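Local coordinates for Card1 endonuclease domain-containing protein (Vibrio cholerae, PDB 1XMX) that is of unknown function but belongs to the Card1-like family of the PDDEXK nuclease clan and may bind nucleic acid, at residues Pro270-Tyr282 / Arg291-Lys303. Residues are numbered along the deposited sequence; the frame is centred on the assembly and turned at random.
Sequences PTIQDRSLNVQVY and RNELDVATVVNNK
Q273 reaches across to the turn at N302 and grips it twice: OE1 accepts from N302 N (2.9 Å), while NE2 donates to N302 OD1 at 3.0 Å. That acceptor lies near the plane of the Q273 amide, but the donor stands above the plane of the N302 carbonyl, the two amides being 79° apart. Q273 CG sits between backbone N and carbonyl carbon (chi1 72°), which lays CD against V299 CG1 at 3.4 Å; NE2 also donates to I142 O, and N302 ND2 to D123.

Backbone hydrogen bonds pair the segments antiparallel from T271 with N301 to V281 with N292. Opposite V299 the first strand fits in two residues, Q273 and D274, as a classic beta bulge; opposite L294, N278 and V279 form a G1 bulge. Here both chains turn a corner, and N278 N donates to D295 O (2.7 Å).

Apolar contacts line one face. V281 CG2 abuts L294 CG at 3.7 Å, and L332 of helix 321-333 touches V281 and L294. On the other face, I272 CG1 lies alongside V300 CG2, with helix 243-266 behind.

The whole is a sharply bent, twice-bulged antiparallel beta ribbon, whose strand 288-300 passes through the type I' turn V300-K303 to its antiparallel neighbour 303-310 in the same mixed sheet of the PDDEXK-clan nuclease-like domain.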
# COMPACT_ATOMS: atom_id res chain seq x y z
N PRO A 270 -7.75 13.94 2.49
CA PRO A 270 -6.29 14.12 2.20
C PRO A 270 -5.34 13.11 2.84
O PRO A 270 -4.20 13.05 2.42
CB PRO A 270 -5.97 15.56 2.70
CG PRO A 270 -7.09 15.91 3.67
CD PRO A 270 -8.34 15.12 3.13
N THR A 271 -5.77 12.32 3.83
CA THR A 271 -4.89 11.27 4.38
C THR A 271 -4.57 10.19 3.33
O THR A 271 -3.66 9.44 3.50
CB THR A 271 -5.48 10.58 5.65
OG1 THR A 271 -6.81 10.11 5.37
CG2 THR A 271 -5.53 11.55 6.84
N ILE A 272 -5.32 10.11 2.23
CA ILE A 272 -5.00 9.13 1.19
C ILE A 272 -4.02 9.85 0.31
O ILE A 272 -4.39 10.72 -0.47
CB ILE A 272 -6.25 8.71 0.37
CG1 ILE A 272 -7.34 8.17 1.31
CG2 ILE A 272 -5.87 7.68 -0.71
CD1 ILE A 272 -8.65 7.92 0.65
N GLN A 273 -2.76 9.51 0.41
CA GLN A 273 -1.73 10.38 -0.07
C GLN A 273 -1.17 9.82 -1.39
O GLN A 273 -0.47 10.50 -2.10
CB GLN A 273 -0.69 10.50 1.05
CG GLN A 273 0.13 9.21 1.24
CD GLN A 273 0.62 9.07 2.63
OE1 GLN A 273 -0.18 8.89 3.54
NE2 GLN A 273 1.91 9.19 2.82
N ASP A 274 -1.52 8.57 -1.71
CA ASP A 274 -1.06 7.91 -2.94
C ASP A 274 -1.98 6.72 -3.33
O ASP A 274 -2.56 6.09 -2.48
CB ASP A 274 0.41 7.44 -2.85
CG ASP A 274 1.02 7.21 -4.25
OD1 ASP A 274 0.44 7.72 -5.24
OD2 ASP A 274 2.05 6.56 -4.40
N ARG A 275 -2.09 6.41 -4.61
CA ARG A 275 -2.95 5.29 -5.04
C ARG A 275 -2.49 4.83 -6.37
O ARG A 275 -2.01 5.64 -7.16
CB ARG A 275 -4.42 5.68 -5.17
CG ARG A 275 -4.59 6.89 -6.03
CD ARG A 275 -6.08 7.27 -6.33
NE ARG A 275 -6.00 8.58 -6.95
CZ ARG A 275 -5.86 8.78 -8.26
NH1 ARG A 275 -5.92 7.75 -9.09
NH2 ARG A 275 -5.72 10.01 -8.73
N SER A 276 -2.70 3.54 -6.64
CA SER A 276 -2.26 2.97 -7.90
C SER A 276 -3.08 1.75 -8.26
O SER A 276 -3.64 1.12 -7.39
CB SER A 276 -0.80 2.58 -7.80
OG SER A 276 -0.19 2.84 -9.04
N LEU A 277 -3.10 1.42 -9.55
CA LEU A 277 -3.84 0.30 -10.12
C LEU A 277 -2.87 -0.73 -10.65
O LEU A 277 -2.00 -0.41 -11.43
CB LEU A 277 -4.76 0.80 -11.28
CG LEU A 277 -5.73 -0.17 -11.96
CD1 LEU A 277 -6.65 -0.92 -10.92
CD2 LEU A 277 -6.60 0.54 -13.03
N ASN A 278 -3.00 -1.95 -10.18
CA ASN A 278 -2.22 -3.08 -10.69
C ASN A 278 -0.70 -2.88 -10.64
O ASN A 278 -0.01 -3.04 -11.65
CB ASN A 278 -2.68 -3.48 -12.10
CG ASN A 278 -3.99 -4.25 -12.09
OD1 ASN A 278 -4.13 -5.23 -11.34
ND2 ASN A 278 -4.97 -3.83 -12.90
N VAL A 279 -0.20 -2.54 -9.46
CA VAL A 279 1.21 -2.36 -9.26
C VAL A 279 1.90 -3.73 -9.42
O VAL A 279 1.50 -4.70 -8.78
CB VAL A 279 1.48 -1.80 -7.86
CG1 VAL A 279 2.94 -1.42 -7.72
CG2 VAL A 279 0.59 -0.57 -7.60
N GLN A 280 2.88 -3.82 -10.32
CA GLN A 280 3.78 -4.99 -10.38
C GLN A 280 4.92 -4.85 -9.36
O GLN A 280 5.59 -3.86 -9.35
CB GLN A 280 4.36 -5.16 -11.78
CG GLN A 280 3.31 -5.07 -12.89
CD GLN A 280 2.28 -6.18 -12.77
OE1 GLN A 280 1.05 -5.94 -12.73
NE2 GLN A 280 2.76 -7.40 -12.69
N VAL A 281 5.15 -5.87 -8.52
CA VAL A 281 6.09 -5.79 -7.40
C VAL A 281 7.10 -6.92 -7.58
O VAL A 281 6.72 -8.09 -7.76
CB VAL A 281 5.41 -6.03 -6.02
CG1 VAL A 281 6.43 -5.84 -4.84
CG2 VAL A 281 4.18 -5.20 -5.85
N TYR A 282 8.38 -6.55 -7.56
CA TYR A 282 9.49 -7.46 -7.72
C TYR A 282 10.38 -7.49 -6.46
O TYR A 282 10.64 -6.43 -5.87
CB TYR A 282 10.32 -7.04 -8.95
CG TYR A 282 9.54 -7.03 -10.25
CD1 TYR A 282 8.86 -5.89 -10.68
CD2 TYR A 282 9.48 -8.17 -11.05
CE1 TYR A 282 8.14 -5.88 -11.88
CE2 TYR A 282 8.74 -8.19 -12.25
CZ TYR A 282 8.07 -7.04 -12.66
OH TYR A 282 7.35 -7.06 -13.85
N ARG A 291 7.56 -12.34 -7.90
CA ARG A 291 6.71 -11.29 -8.53
C ARG A 291 5.31 -11.36 -7.90
O ARG A 291 4.78 -12.44 -7.68
CB ARG A 291 6.62 -11.51 -10.06
CG ARG A 291 6.08 -10.33 -10.93
CD ARG A 291 4.76 -9.75 -10.45
NE ARG A 291 3.71 -9.64 -11.49
CZ ARG A 291 2.53 -10.30 -11.50
NH1 ARG A 291 2.22 -11.15 -10.51
NH2 ARG A 291 1.64 -10.11 -12.50
N ASN A 292 4.76 -10.20 -7.57
CA ASN A 292 3.42 -10.11 -7.04
C ASN A 292 2.71 -8.98 -7.77
O ASN A 292 3.36 -8.20 -8.41
CB ASN A 292 3.47 -9.82 -5.54
CG ASN A 292 3.89 -11.04 -4.71
OD1 ASN A 292 3.15 -12.05 -4.62
ND2 ASN A 292 5.06 -10.93 -4.08
N GLU A 293 1.38 -8.93 -7.69
CA GLU A 293 0.63 -7.78 -8.24
C GLU A 293 -0.30 -7.20 -7.20
O GLU A 293 -1.03 -7.94 -6.58
CB GLU A 293 -0.20 -8.19 -9.46
CG GLU A 293 -1.09 -7.05 -9.97
CD GLU A 293 -1.77 -7.41 -11.27
OE1 GLU A 293 -2.79 -8.14 -11.24
OE2 GLU A 293 -1.26 -6.97 -12.32
N LEU A 294 -0.28 -5.89 -7.01
CA LEU A 294 -1.22 -5.26 -6.07
C LEU A 294 -2.38 -4.64 -6.87
O LEU A 294 -2.17 -3.71 -7.66
CB LEU A 294 -0.51 -4.19 -5.19
CG LEU A 294 0.81 -4.53 -4.55
CD1 LEU A 294 1.36 -3.39 -3.75
CD2 LEU A 294 0.71 -5.72 -3.64
N ASP A 295 -3.58 -5.21 -6.74
CA ASP A 295 -4.71 -4.78 -7.55
C ASP A 295 -4.96 -3.27 -7.39
O ASP A 295 -4.93 -2.52 -8.37
CB ASP A 295 -5.95 -5.65 -7.29
CG ASP A 295 -5.74 -7.12 -7.68
OD1 ASP A 295 -4.83 -7.41 -8.50
OD2 ASP A 295 -6.44 -8.01 -7.15
N VAL A 296 -5.18 -2.82 -6.15
CA VAL A 296 -5.21 -1.39 -5.84
C VAL A 296 -4.36 -1.24 -4.61
O VAL A 296 -4.54 -1.94 -3.61
CB VAL A 296 -6.65 -0.85 -5.56
CG1 VAL A 296 -6.64 0.73 -5.32
CG2 VAL A 296 -7.59 -1.24 -6.67
N ALA A 297 -3.37 -0.37 -4.72
CA ALA A 297 -2.50 -0.05 -3.60
C ALA A 297 -2.69 1.42 -3.25
O ALA A 297 -2.76 2.26 -4.15
CB ALA A 297 -1.05 -0.29 -3.98
N THR A 298 -2.75 1.72 -1.95
CA THR A 298 -2.73 3.11 -1.44
C THR A 298 -1.75 3.27 -0.28
O THR A 298 -1.30 2.29 0.33
CB THR A 298 -4.10 3.59 -0.94
OG1 THR A 298 -4.53 2.75 0.13
CG2 THR A 298 -5.14 3.49 -2.01
N VAL A 299 -1.37 4.52 -0.01
CA VAL A 299 -0.80 4.85 1.30
C VAL A 299 -1.80 5.83 1.93
O VAL A 299 -2.24 6.81 1.27
CB VAL A 299 0.65 5.48 1.21
CG1 VAL A 299 1.21 5.77 2.62
CG2 VAL A 299 1.60 4.55 0.48
N VAL A 300 -2.12 5.61 3.21
CA VAL A 300 -3.05 6.43 3.94
C VAL A 300 -2.49 6.64 5.32
O VAL A 300 -2.19 5.68 5.99
CB VAL A 300 -4.41 5.70 4.12
CG1 VAL A 300 -5.42 6.62 4.76
CG2 VAL A 300 -4.88 5.09 2.73
N ASN A 301 -2.39 7.91 5.76
CA ASN A 301 -1.79 8.24 7.02
C ASN A 301 -0.45 7.54 7.17
O ASN A 301 -0.15 6.98 8.24
CB ASN A 301 -2.72 7.99 8.21
CG ASN A 301 -2.21 8.71 9.48
OD1 ASN A 301 -1.60 9.75 9.38
ND2 ASN A 301 -2.46 8.15 10.64
N ASN A 302 0.34 7.59 6.09
CA ASN A 302 1.67 7.01 6.07
C ASN A 302 1.72 5.48 6.30
O ASN A 302 2.80 4.95 6.56
CB ASN A 302 2.62 7.72 7.05
CG ASN A 302 2.92 9.14 6.63
OD1 ASN A 302 3.25 9.41 5.47
ND2 ASN A 302 2.79 10.07 7.58
N LYS A 303 0.55 4.79 6.22
CA LYS A 303 0.46 3.32 6.29
C LYS A 303 0.06 2.70 4.91
O LYS A 303 -0.93 3.15 4.28
CB LYS A 303 -0.59 2.93 7.30
CG LYS A 303 -0.44 3.58 8.61
CD LYS A 303 -1.60 3.27 9.55
CE LYS A 303 -1.45 4.16 10.75
NZ LYS A 303 -2.49 3.89 11.71
O HOH W 1 7.27 -9.68 -4.81